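Local coordinates for alpha-amylase (Eisenia fetida, PDB 6M4K), which probably catalyses the endohydrolysis of (1->4)-alpha-D-glucosidic linkages in starch-like polysaccharides, with calcium and chloride as cofactors, at residues C34-L37 with N41-G44; N86-C91 with V96-D101; V375-G380 with E385-E390. All blocks are in the same frame, centred on the assembly; numbering follows the deposited sequence. Where two conformers were deposited one is given.

Contact 1: residues C34-L37 with N41-G44; sequences CQWL and NYCG
A Schellman motif ends helix 27-39, and its signature bond runs from Tyr42 N back to Leu37 O at 3.0 Å, with an N-H...O angle of 160°. Asn41, the C-prime residue, makes the reversal possible with its positive phi of 60°, a conformation that asparagine tolerates better than most residues with a side chain; its backbone N serves the inner bond of the motif, to Ala38 O, and its OD1 takes a hydrogen bond from Arg16. Leu37 O also lies at the edge of the Tyr42 ring, in the ring plane. The turn belongs to a beta-alpha-beta crossover of the TIM barrel: the chain leaves the helix here and enters strand 44-47, next in the barrel after strand 19-22. Two apolar groups from the helix meet the phenol ring. Leu37 brings its CD2 methyl obliquely to Tyr42 CD2 at 3.7 Å, while Trp36 presents the rim of its benzo ring, CZ3 standing 3.6 Å from Tyr42 CE2, which lies near the indole plane. With CG of Trp36 anti to the backbone N (chi1 -169°), the indole swings toward the reversing chain. With an alanine in place of Tyr42, a gap would probably open between Leu37 and helix 389-401, since Tyr392 and Val395 would lose the ring they touch.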
ATOM      1  N   CYS A  34      -5.667  15.414  -4.329  1.00 15.23           N
ATOM      2  CA  CYS A  34      -4.673  15.337  -5.393  1.00 14.06           C
ATOM      3  C   CYS A  34      -3.844  16.610  -5.506  1.00 14.03           C
ATOM      4  O   CYS A  34      -2.666  16.535  -5.856  1.00 14.57           O
ATOM      5  CB  CYS A  34      -5.322  14.927  -6.719  1.00 17.20           C
ATOM      6  SG  CYS A  34      -5.622  13.141  -6.744  1.00 16.10           S
ATOM      7  N   GLN A  35      -4.412  17.773  -5.172  1.00 15.20           N
ATOM      8  CA  GLN A  35      -3.620  19.000  -5.182  1.00 15.75           C
ATOM      9  C   GLN A  35      -2.521  18.941  -4.130  1.00 14.09           C
ATOM     10  O   GLN A  35      -1.359  19.264  -4.405  1.00 16.03           O
ATOM     11  CB  GLN A  35      -4.507  20.226  -4.957  1.00 18.28           C
ATOM     12  CG  GLN A  35      -3.743  21.540  -5.071  1.00 22.07           C
ATOM     13  CD  GLN A  35      -3.176  21.757  -6.461  1.00 23.42           C
ATOM     14  OE1 GLN A  35      -3.913  22.082  -7.394  1.00 25.81           O
ATOM     15  NE2 GLN A  35      -1.871  21.567  -6.612  1.00 22.51           N
ATOM     16  N   TRP A  36      -2.882  18.549  -2.902  1.00 15.01           N
ATOM     17  CA  TRP A  36      -1.896  18.407  -1.836  1.00 15.18           C
ATOM     18  C   TRP A  36      -0.839  17.373  -2.209  1.00 13.54           C
ATOM     19  O   TRP A  36       0.364  17.596  -2.021  1.00 15.11           O
ATOM     20  CB  TRP A  36      -2.606  18.025  -0.525  1.00 14.94           C
ATOM     21  CG  TRP A  36      -1.696  18.116   0.671  1.00 17.14           C
ATOM     22  CD1 TRP A  36      -1.590  19.167   1.549  1.00 17.63           C
ATOM     23  CD2 TRP A  36      -0.736  17.139   1.100  1.00 15.06           C
ATOM     24  NE1 TRP A  36      -0.632  18.892   2.496  1.00 18.21           N
ATOM     25  CE2 TRP A  36      -0.089  17.657   2.244  1.00 15.20           C
ATOM     26  CE3 TRP A  36      -0.370  15.869   0.636  1.00 14.88           C
ATOM     27  CZ2 TRP A  36       0.921  16.958   2.921  1.00 15.94           C
ATOM     28  CZ3 TRP A  36       0.628  15.174   1.303  1.00 15.58           C
ATOM     29  CH2 TRP A  36       1.267  15.722   2.434  1.00 16.87           C
ATOM     30  N   LEU A  37      -1.281  16.236  -2.744  1.00 14.01           N
ATOM     31  CA  LEU A  37      -0.356  15.184  -3.141  1.00 13.53           C
ATOM     32  C   LEU A  37       0.601  15.654  -4.226  1.00 13.16           C
ATOM     33  O   LEU A  37       1.798  15.363  -4.164  1.00 13.72           O
ATOM     34  CB  LEU A  37      -1.134  13.963  -3.611  1.00 14.28           C
ATOM     35  CG  LEU A  37      -1.884  13.246  -2.492  1.00 15.02           C
ATOM     36  CD1 LEU A  37      -2.950  12.327  -3.075  1.00 16.32           C
ATOM     37  CD2 LEU A  37      -0.924  12.449  -1.625  1.00 15.68           C
ATOM     38  N   ASN A  41       4.667  16.000  -4.210  1.00 13.55           N
ATOM     39  CA  ASN A  41       5.389  15.127  -5.130  1.00 13.54           C
ATOM     40  C   ASN A  41       5.218  13.644  -4.809  1.00 14.00           C
ATOM     41  O   ASN A  41       6.153  12.848  -4.915  1.00 13.01           O
ATOM     42  CB  ASN A  41       6.837  15.567  -5.309  1.00 14.21           C
ATOM     43  CG  ASN A  41       6.917  16.841  -6.101  1.00 16.02           C
ATOM     44  OD1 ASN A  41       6.451  16.888  -7.234  1.00 16.88           O
ATOM     45  ND2 ASN A  41       7.420  17.898  -5.494  1.00 16.98           N
ATOM     46  N   TYR A  42       3.992  13.275  -4.453  1.00 13.39           N
ATOM     47  CA  TYR A  42       3.563  11.889  -4.513  1.00 13.38           C
ATOM     48  C   TYR A  42       3.092  11.582  -5.933  1.00 12.74           C
ATOM     49  O   TYR A  42       2.597  12.460  -6.642  1.00 14.31           O
ATOM     50  CB  TYR A  42       2.392  11.675  -3.557  1.00 12.42           C
ATOM     51  CG  TYR A  42       2.746  11.632  -2.084  1.00 12.51           C
ATOM     52  CD1 TYR A  42       3.075  10.431  -1.475  1.00 13.48           C
ATOM     53  CD2 TYR A  42       2.717  12.778  -1.297  1.00 14.33           C
ATOM     54  CE1 TYR A  42       3.348  10.354  -0.112  1.00 13.95           C
ATOM     55  CE2 TYR A  42       2.999  12.714   0.076  1.00 14.46           C
ATOM     56  CZ  TYR A  42       3.315  11.498   0.645  1.00 14.62           C
ATOM     57  OH  TYR A  42       3.588  11.388   1.997  1.00 15.43           O
ATOM     58  N   CYS A  43       3.238  10.321  -6.345  1.00 13.17           N
ATOM     59  CA  CYS A  43       2.910   9.954  -7.724  1.00 13.68           C
ATOM     60  C   CYS A  43       1.465   9.528  -7.941  1.00 13.31           C
ATOM     61  O   CYS A  43       0.955   9.684  -9.062  1.00 15.30           O
ATOM     62  CB  CYS A  43       3.801   8.801  -8.183  1.00 12.40           C
ATOM     63  SG  CYS A  43       3.359   8.067  -9.819  1.00 16.15           S
ATOM     64  N   GLY A  44       0.804   8.957  -6.943  1.00 13.97           N
ATOM     65  CA  GLY A  44      -0.500   8.381  -7.215  1.00 14.02           C
ATOM     66  C   GLY A  44      -1.151   7.836  -5.964  1.00 13.03           C
ATOM     67  O   GLY A  44      -0.563   7.822  -4.876  1.00 13.27           O
TER

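Contact 2: residues N86-C91 with V96-D101; sequences NMVTTC and VYIYVD
Cys91 O accepts a hydrogen bond from Val96 N at 3.0 Å, nearly straight at the hydrogen (169°), although the donor stands well above the carbonyl plane. This bond ties the last turn of helix 81-93 to the residue just before strand 97-102, so the chain turns back tightly. Val96 O comes within 3.1 Å of Cys91 CB, a further sign of how compact the reversal is. Beyond the turn, Ile98 points from the strand into the helix. Its CG1-CD1 arm meets two residues, CD1 approaching Cys91 CB at 4.1 Å and CG1 lying 4.2 Å from Val88 CG2, and its CG2 methyl faces Met87 CE at 4.3 Å. With CG1 anti to the carbonyl carbon (chi1 -60°) and CG2 anti to the backbone N, the beta-branched isoleucine spreads two arms along the helix surface, which a linear side chain could not do. The axes of helix segment 86-91 and strand segment 97-101 approach to 8.0 Å, their N-to-C directions 141° apart, as a TIM-barrel helix covers the strand that follows it. Cys91 SG is taken up by its disulfide with Cys34; the two segments themselves share one backbone hydrogen bond and otherwise apolar contacts.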
ATOM      1  N   ASN A  86     -14.922  12.349 -12.133  1.00 14.82           N
ATOM      2  CA  ASN A  86     -14.397  13.669 -11.789  1.00 16.20           C
ATOM      3  C   ASN A  86     -13.053  13.551 -11.081  1.00 15.10           C
ATOM      4  O   ASN A  86     -12.122  14.312 -11.368  1.00 16.36           O
ATOM      5  CB  ASN A  86     -15.369  14.409 -10.871  1.00 17.17           C
ATOM      6  CG  ASN A  86     -16.581  14.974 -11.595  1.00 18.64           C
ATOM      7  OD1 ASN A  86     -17.592  15.271 -10.960  1.00 22.32           O
ATOM      8  ND2 ASN A  86     -16.488  15.135 -12.903  1.00 21.19           N
ATOM      9  N   MET A  87     -12.954  12.614 -10.128  1.00 15.55           N
ATOM     10  CA  MET A  87     -11.713  12.386  -9.396  1.00 14.59           C
ATOM     11  C   MET A  87     -10.576  12.005 -10.335  1.00 13.74           C
ATOM     12  O   MET A  87      -9.489  12.584 -10.273  1.00 14.82           O
ATOM     13  CB  MET A  87     -11.941  11.293  -8.348  1.00 15.30           C
ATOM     14  CG  MET A  87     -10.696  10.854  -7.609  1.00 13.98           C
ATOM     15  SD  MET A  87     -10.961   9.338  -6.677  1.00 14.67           S
ATOM     16  CE  MET A  87     -11.187   8.151  -8.008  1.00 16.47           C
ATOM     17  N   VAL A  88     -10.809  11.014 -11.198  1.00 14.61           N
ATOM     18  CA  VAL A  88      -9.759  10.557 -12.109  1.00 13.49           C
ATOM     19  C   VAL A  88      -9.295  11.695 -13.014  1.00 14.47           C
ATOM     20  O   VAL A  88      -8.093  11.912 -13.205  1.00 14.82           O
ATOM     21  CB  VAL A  88     -10.238   9.335 -12.917  1.00 14.63           C
ATOM     22  CG1 VAL A  88      -9.217   8.975 -13.992  1.00 16.32           C
ATOM     23  CG2 VAL A  88     -10.476   8.135 -12.006  1.00 16.14           C
ATOM     24  N   THR A  89     -10.245  12.433 -13.584  1.00 16.05           N
ATOM     25  CA  THR A  89      -9.893  13.529 -14.489  1.00 16.07           C
ATOM     26  C   THR A  89      -9.066  14.598 -13.775  1.00 16.27           C
ATOM     27  O   THR A  89      -8.012  15.016 -14.264  1.00 16.44           O
ATOM     28  CB  THR A  89     -11.165  14.125 -15.091  1.00 18.31           C
ATOM     29  OG1 THR A  89     -11.836  13.125 -15.865  1.00 20.59           O
ATOM     30  CG2 THR A  89     -10.822  15.316 -15.975  1.00 20.25           C
ATOM     31  N   THR A  90      -9.522  15.039 -12.598  1.00 16.14           N
ATOM     32  CA  THR A  90      -8.832  16.099 -11.869  1.00 16.80           C
ATOM     33  C   THR A  90      -7.449  15.643 -11.431  1.00 15.03           C
ATOM     34  O   THR A  90      -6.459  16.377 -11.557  1.00 16.64           O
ATOM     35  CB  THR A  90      -9.662  16.471 -10.640  1.00 17.79           C
ATOM     36  OG1 THR A  90     -10.911  17.034 -11.053  1.00 21.69           O
ATOM     37  CG2 THR A  90      -8.911  17.465  -9.758  1.00 19.56           C
ATOM     38  N   CYS A  91      -7.371  14.429 -10.891  1.00 14.80           N
ATOM     39  CA  CYS A  91      -6.101  13.917 -10.398  1.00 14.16           C
ATOM     40  C   CYS A  91      -5.115  13.740 -11.546  1.00 13.85           C
ATOM     41  O   CYS A  91      -3.967  14.189 -11.471  1.00 15.05           O
ATOM     42  CB  CYS A  91      -6.332  12.610  -9.631  1.00 14.40           C
ATOM     43  SG  CYS A  91      -7.164  12.851  -8.045  1.00 15.18           S
ATOM     44  N   VAL A  96      -1.256  13.164 -10.692  1.00 14.85           N
ATOM     45  CA  VAL A  96      -1.351  12.221  -9.579  1.00 14.48           C
ATOM     46  C   VAL A  96      -2.321  11.139 -10.036  1.00 13.80           C
ATOM     47  O   VAL A  96      -3.502  11.420 -10.271  1.00 14.97           O
ATOM     48  CB  VAL A  96      -1.837  12.903  -8.294  1.00 15.09           C
ATOM     49  CG1 VAL A  96      -1.974  11.879  -7.179  1.00 15.02           C
ATOM     50  CG2 VAL A  96      -0.865  14.004  -7.883  1.00 16.29           C
ATOM     51  N   TYR A  97      -1.827   9.920 -10.202  1.00 12.62           N
ATOM     52  CA  TYR A  97      -2.587   8.891 -10.902  1.00 13.83           C
ATOM     53  C   TYR A  97      -3.367   7.989  -9.947  1.00 13.99           C
ATOM     54  O   TYR A  97      -3.177   8.017  -8.728  1.00 14.57           O
ATOM     55  CB  TYR A  97      -1.665   8.123 -11.853  1.00 14.18           C
ATOM     56  CG  TYR A  97      -1.015   9.094 -12.818  1.00 14.05           C
ATOM     57  CD1 TYR A  97      -1.793   9.960 -13.583  1.00 15.22           C
ATOM     58  CD2 TYR A  97       0.362   9.211 -12.902  1.00 16.18           C
ATOM     59  CE1 TYR A  97      -1.222  10.885 -14.436  1.00 16.37           C
ATOM     60  CE2 TYR A  97       0.949  10.136 -13.772  1.00 17.18           C
ATOM     61  CZ  TYR A  97       0.141  10.958 -14.526  1.00 16.60           C
ATOM     62  OH  TYR A  97       0.730  11.876 -15.372  1.00 19.40           O
ATOM     63  N   ILE A  98      -4.266   7.189 -10.519  1.00 13.83           N
ATOM     64  CA  ILE A  98      -5.257   6.421  -9.767  1.00 13.21           C
ATOM     65  C   ILE A  98      -5.060   4.939 -10.051  1.00 12.83           C
ATOM     66  O   ILE A  98      -5.113   4.508 -11.213  1.00 13.88           O
ATOM     67  CB  ILE A  98      -6.690   6.850 -10.126  1.00 14.86           C
ATOM     68  CG1 ILE A  98      -6.910   8.331  -9.820  1.00 15.10           C
ATOM     69  CG2 ILE A  98      -7.720   5.979  -9.393  1.00 14.40           C
ATOM     70  CD1 ILE A  98      -6.803   8.705  -8.337  1.00 15.28           C
ATOM     71  N   TYR A  99      -4.882   4.153  -8.989  1.00 13.36           N
ATOM     72  CA  TYR A  99      -4.815   2.700  -9.073  1.00 12.95           C
ATOM     73  C   TYR A  99      -6.028   2.125  -8.362  1.00 13.62           C
ATOM     74  O   TYR A  99      -6.260   2.419  -7.181  1.00 13.97           O
ATOM     75  CB  TYR A  99      -3.518   2.183  -8.449  1.00 13.00           C
ATOM     76  CG  TYR A  99      -2.333   2.956  -8.961  1.00 13.33           C
ATOM     77  CD1 TYR A  99      -1.912   2.831 -10.277  1.00 14.85           C
ATOM     78  CD2 TYR A  99      -1.698   3.895  -8.161  1.00 16.72           C
ATOM     79  CE1 TYR A  99      -0.847   3.578 -10.764  1.00 15.25           C
ATOM     80  CE2 TYR A  99      -0.637   4.651  -8.638  1.00 19.71           C
ATOM     81  CZ  TYR A  99      -0.220   4.485  -9.941  1.00 18.38           C
ATOM     82  OH  TYR A  99       0.834   5.237 -10.413  1.00 21.59           O
ATOM     83  N   VAL A 100      -6.800   1.332  -9.070  1.00 12.88           N
ATOM     84  CA  VAL A 100      -8.037   0.782  -8.544  1.00 12.72           C
ATOM     85  C   VAL A 100      -7.761  -0.536  -7.836  1.00 12.64           C
ATOM     86  O   VAL A 100      -7.091  -1.416  -8.374  1.00 12.90           O
ATOM     87  CB  VAL A 100      -9.059   0.609  -9.677  1.00 13.93           C
ATOM     88  CG1 VAL A 100     -10.157  -0.375  -9.284  1.00 14.64           C
ATOM     89  CG2 VAL A 100      -9.651   1.966 -10.046  1.00 15.68           C
ATOM     90  N   ASP A 101      -8.313  -0.686  -6.632  1.00 12.54           N
ATOM     91  CA  ASP A 101      -8.332  -1.961  -5.920  1.00 12.67           C
ATOM     92  C   ASP A 101      -9.350  -2.861  -6.623  1.00 12.48           C
ATOM     93  O   ASP A 101     -10.568  -2.687  -6.487  1.00 13.03           O
ATOM     94  CB  ASP A 101      -8.709  -1.678  -4.469  1.00 13.31           C
ATOM     95  CG  ASP A 101      -8.417  -2.816  -3.522  1.00 14.17           C
ATOM     96  OD1 ASP A 101      -8.403  -3.983  -3.937  1.00 14.48           O
ATOM     97  OD2 ASP A 101      -8.241  -2.519  -2.309  1.00 15.14           O
TER

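Contact 3: residues V375-G380 with E385-E390; sequences VECFNG and EHRWRE
Phe378 lays the outer end of its ring across the base of Arg387, its CZ 3.6 Å from Arg387 CB, and its neighbouring rim atom CE1 reaches Trp388 CD1 at 3.7 Å. The two aromatic rings meet rim to rim, with planes at 47° and neither over the face of the other. Cys377 CB sits over the centre of the phenylalanine ring, 3.9 Å above its plane, and so covers one face from within the same loop. The loop makes a type II beta turn from Glu376 to Asn379, whose third position Phe378 fills with a positive phi of 74°, a conformation more often taken by glycine. A disulfide from Cys377 to Cys384 ties the turn to the residue just before the 3-10 segment 385-387, which leads to Trp388, the N-cap residue of helix 389-401, the last helix of the catalytic barrel. Arg387 runs extended from CG to NE past the disulfide, with CD 3.9 Å from Cys377 SG: its aliphatic part suits the apolar sulfur, while NE goes on to a salt bridge with Glu33. Glu385 CA lies 3.5 Å above one face of the Trp388 indole, offset toward its rim, and the indole also touches Ala322, Tyr325 and Lys326 of helix 322-334.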
ATOM      1  N   VAL A 375     -13.227  13.978   4.899  1.00 15.82           N
ATOM      2  CA  VAL A 375     -11.969  13.869   5.623  1.00 16.33           C
ATOM      3  C   VAL A 375     -11.609  15.199   6.269  1.00 17.54           C
ATOM      4  O   VAL A 375     -11.692  16.263   5.641  1.00 19.26           O
ATOM      5  CB  VAL A 375     -10.844  13.429   4.671  1.00 16.24           C
ATOM      6  CG1 VAL A 375      -9.500  13.504   5.373  1.00 17.25           C
ATOM      7  CG2 VAL A 375     -11.106  12.031   4.157  1.00 16.89           C
ATOM      8  N   GLU A 376     -11.176  15.134   7.521  1.00 17.41           N
ATOM      9  CA  GLU A 376     -10.489  16.240   8.181  0.50 17.41           C
ATOM     10  C   GLU A 376      -9.270  15.642   8.865  1.00 16.86           C
ATOM     11  O   GLU A 376      -9.398  14.933   9.865  1.00 18.52           O
ATOM     12  CB  GLU A 376     -11.384  16.955   9.195  0.50 21.97           C
ATOM     13  CG  GLU A 376     -10.682  18.143   9.837  0.50 26.32           C
ATOM     14  CD  GLU A 376     -11.508  18.818  10.910  0.50 30.28           C
ATOM     15  OE1 GLU A 376     -12.748  18.683  10.885  0.50 31.93           O
ATOM     16  OE2 GLU A 376     -10.913  19.483  11.783  0.50 34.09           O
ATOM     17  N   CYS A 377      -8.096  15.904   8.317  1.00 18.08           N
ATOM     18  CA  CYS A 377      -6.910  15.228   8.819  1.00 19.77           C
ATOM     19  C   CYS A 377      -6.606  15.625  10.256  1.00 20.36           C
ATOM     20  O   CYS A 377      -6.774  16.783  10.650  1.00 20.69           O
ATOM     21  CB  CYS A 377      -5.712  15.534   7.926  1.00 18.06           C
ATOM     22  SG  CYS A 377      -5.778  14.655   6.342  1.00 20.76           S
ATOM     23  N   PHE A 378      -6.176  14.642  11.043  1.00 18.40           N
ATOM     24  CA  PHE A 378      -5.661  14.835  12.395  1.00 18.30           C
ATOM     25  C   PHE A 378      -6.753  15.149  13.410  1.00 21.22           C
ATOM     26  O   PHE A 378      -6.451  15.656  14.493  1.00 23.26           O
ATOM     27  CB  PHE A 378      -4.556  15.901  12.469  1.00 17.30           C
ATOM     28  CG  PHE A 378      -3.553  15.834  11.344  1.00 19.46           C
ATOM     29  CD1 PHE A 378      -3.078  14.619  10.872  1.00 18.82           C
ATOM     30  CD2 PHE A 378      -3.089  16.999  10.758  1.00 24.31           C
ATOM     31  CE1 PHE A 378      -2.148  14.571   9.842  1.00 20.44           C
ATOM     32  CE2 PHE A 378      -2.163  16.953   9.727  1.00 27.60           C
ATOM     33  CZ  PHE A 378      -1.697  15.733   9.274  1.00 23.14           C
ATOM     34  N   ASN A 379      -8.014  14.853  13.097  1.00 18.51           N
ATOM     35  CA  ASN A 379      -9.125  15.146  13.994  1.00 19.89           C
ATOM     36  C   ASN A 379      -9.440  13.993  14.940  1.00 20.96           C
ATOM     37  O   ASN A 379     -10.506  13.994  15.570  1.00 23.42           O
ATOM     38  CB  ASN A 379     -10.363  15.542  13.189  1.00 21.38           C
ATOM     39  CG  ASN A 379     -10.977  14.370  12.454  1.00 21.55           C
ATOM     40  OD1 ASN A 379     -10.343  13.325  12.294  1.00 18.43           O
ATOM     41  ND2 ASN A 379     -12.214  14.538  11.989  1.00 21.33           N
ATOM     42  N   GLY A 380      -8.534  13.028  15.074  1.00 20.07           N
ATOM     43  CA  GLY A 380      -8.792  11.837  15.852  1.00 22.18           C
ATOM     44  C   GLY A 380      -9.544  10.758  15.115  1.00 20.01           C
ATOM     45  O   GLY A 380      -9.701   9.652  15.652  1.00 23.88           O
ATOM     46  N   GLU A 385      -1.552   9.607   7.564  1.00 14.13           N
ATOM     47  CA  GLU A 385      -0.108   9.382   7.676  1.00 13.62           C
ATOM     48  C   GLU A 385       0.673  10.075   6.567  1.00 12.80           C
ATOM     49  O   GLU A 385       1.799  10.531   6.780  1.00 13.54           O
ATOM     50  CB  GLU A 385       0.202   7.879   7.622  1.00 15.44           C
ATOM     51  CG  GLU A 385      -0.272   7.059   8.818  1.00 16.25           C
ATOM     52  CD  GLU A 385      -1.632   6.426   8.606  1.00 14.27           C
ATOM     53  OE1 GLU A 385      -2.560   7.110   8.128  1.00 14.11           O
ATOM     54  OE2 GLU A 385      -1.768   5.230   8.919  1.00 15.27           O
ATOM     55  N   HIS A 386       0.117  10.112   5.355  1.00 13.67           N
ATOM     56  CA  HIS A 386       0.837  10.703   4.232  1.00 13.21           C
ATOM     57  C   HIS A 386       1.040  12.201   4.405  1.00 14.07           C
ATOM     58  O   HIS A 386       1.919  12.774   3.752  1.00 14.43           O
ATOM     59  CB  HIS A 386       0.088  10.415   2.930  1.00 14.78           C
ATOM     60  CG  HIS A 386      -1.229  11.105   2.838  1.00 13.48           C
ATOM     61  ND1 HIS A 386      -2.334  10.711   3.564  1.00 14.94           N
ATOM     62  CD2 HIS A 386      -1.610  12.188   2.122  1.00 15.22           C
ATOM     63  CE1 HIS A 386      -3.342  11.519   3.288  1.00 15.50           C
ATOM     64  NE2 HIS A 386      -2.928  12.426   2.418  1.00 16.15           N
ATOM     65  N   ARG A 387       0.248  12.837   5.276  1.00 14.64           N
ATOM     66  CA  ARG A 387       0.408  14.242   5.628  1.00 15.02           C
ATOM     67  C   ARG A 387       1.261  14.476   6.871  1.00 15.97           C
ATOM     68  O   ARG A 387       1.436  15.634   7.269  1.00 16.39           O
ATOM     69  CB  ARG A 387      -0.959  14.909   5.823  1.00 14.99           C
ATOM     70  CG  ARG A 387      -1.789  15.113   4.565  1.00 16.00           C
ATOM     71  CD  ARG A 387      -2.658  16.349   4.741  1.00 16.09           C
ATOM     72  NE  ARG A 387      -3.573  16.596   3.637  1.00 17.48           N
ATOM     73  CZ  ARG A 387      -4.150  17.775   3.431  1.00 22.39           C
ATOM     74  NH1 ARG A 387      -3.880  18.789   4.248  1.00 23.36           N
ATOM     75  NH2 ARG A 387      -4.980  17.952   2.412  1.00 20.77           N
ATOM     76  N   TRP A 388       1.782  13.432   7.512  1.00 15.27           N
ATOM     77  CA  TRP A 388       2.711  13.647   8.616  1.00 15.68           C
ATOM     78  C   TRP A 388       4.017  14.195   8.064  1.00 16.26           C
ATOM     79  O   TRP A 388       4.535  13.692   7.064  1.00 15.02           O
ATOM     80  CB  TRP A 388       3.005  12.332   9.332  1.00 16.93           C
ATOM     81  CG  TRP A 388       1.845  11.681  10.043  1.00 15.62           C
ATOM     82  CD1 TRP A 388       0.539  12.070  10.041  1.00 17.57           C
ATOM     83  CD2 TRP A 388       1.913  10.507  10.857  1.00 15.57           C
ATOM     84  NE1 TRP A 388      -0.218  11.205  10.814  1.00 18.38           N
ATOM     85  CE2 TRP A 388       0.612  10.239  11.325  1.00 17.58           C
ATOM     86  CE3 TRP A 388       2.958   9.660  11.241  1.00 17.22           C
ATOM     87  CZ2 TRP A 388       0.330   9.164  12.163  1.00 18.72           C
ATOM     88  CZ3 TRP A 388       2.675   8.588  12.066  1.00 17.80           C
ATOM     89  CH2 TRP A 388       1.370   8.350  12.517  1.00 17.21           C
ATOM     90  N   ARG A 389       4.576  15.205   8.738  1.00 15.83           N
ATOM     91  CA  ARG A 389       5.811  15.813   8.252  1.00 17.76           C
ATOM     92  C   ARG A 389       6.923  14.781   8.114  1.00 16.93           C
ATOM     93  O   ARG A 389       7.711  14.826   7.158  1.00 16.99           O
ATOM     94  CB  ARG A 389       6.256  16.956   9.177  1.00 18.73           C
ATOM     95  CG  ARG A 389       7.532  17.677   8.714  1.00 19.54           C
ATOM     96  CD  ARG A 389       8.052  18.641   9.788  1.00 21.84           C
ATOM     97  NE  ARG A 389       8.496  17.857  10.932  1.00 21.18           N
ATOM     98  CZ  ARG A 389       7.812  17.694  12.056  1.00 24.34           C
ATOM     99  NH1 ARG A 389       6.650  18.313  12.247  1.00 25.41           N
ATOM    100  NH2 ARG A 389       8.312  16.898  12.996  1.00 22.69           N
ATOM    101  N   GLU A 390       7.028  13.855   9.073  1.00 15.68           N
ATOM    102  CA  GLU A 390       8.078  12.849   9.007  1.00 18.22           C
ATOM    103  C   GLU A 390       7.940  11.997   7.753  1.00 17.80           C
ATOM    104  O   GLU A 390       8.950  11.567   7.179  1.00 19.33           O
ATOM    105  CB  GLU A 390       8.053  11.980  10.264  1.00 19.47           C
ATOM    106  CG  GLU A 390       8.260  12.759  11.579  1.00 19.56           C
ATOM    107  CD  GLU A 390       6.970  13.252  12.232  1.00 24.04           C
ATOM    108  OE1 GLU A 390       5.927  13.396  11.556  1.00 21.07           O
ATOM    109  OE2 GLU A 390       6.994  13.490  13.461  1.00 23.27           O
TER

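Overall arrangement
Contact 1 touches both of the others, whereas contacts 2 and 3 stay about 9 Å apart at their nearest atoms. Contacts 1 and 2 close successive helix-to-strand turns of the barrel, their centres 11 Å apart; the Cys34 SG to Cys91 SG disulfide (2.0 Å) fastens helix to helix, and Cys43 O lies 3.0 Å from Tyr97 N in a probable hydrogen bond between neighbouring strand starts. Toward contact 3, centred 14 Å from contact 1, Tyr42 OH makes a weak hydrogen bond to His386 O, and Trp36 forms a cation-pi pair with Arg387. Here the end of the first barrel helix meets the 3-10 segment that leads into the last. All three contacts lie away from the calcium site of Asn105, Arg161, Asp170 and His204.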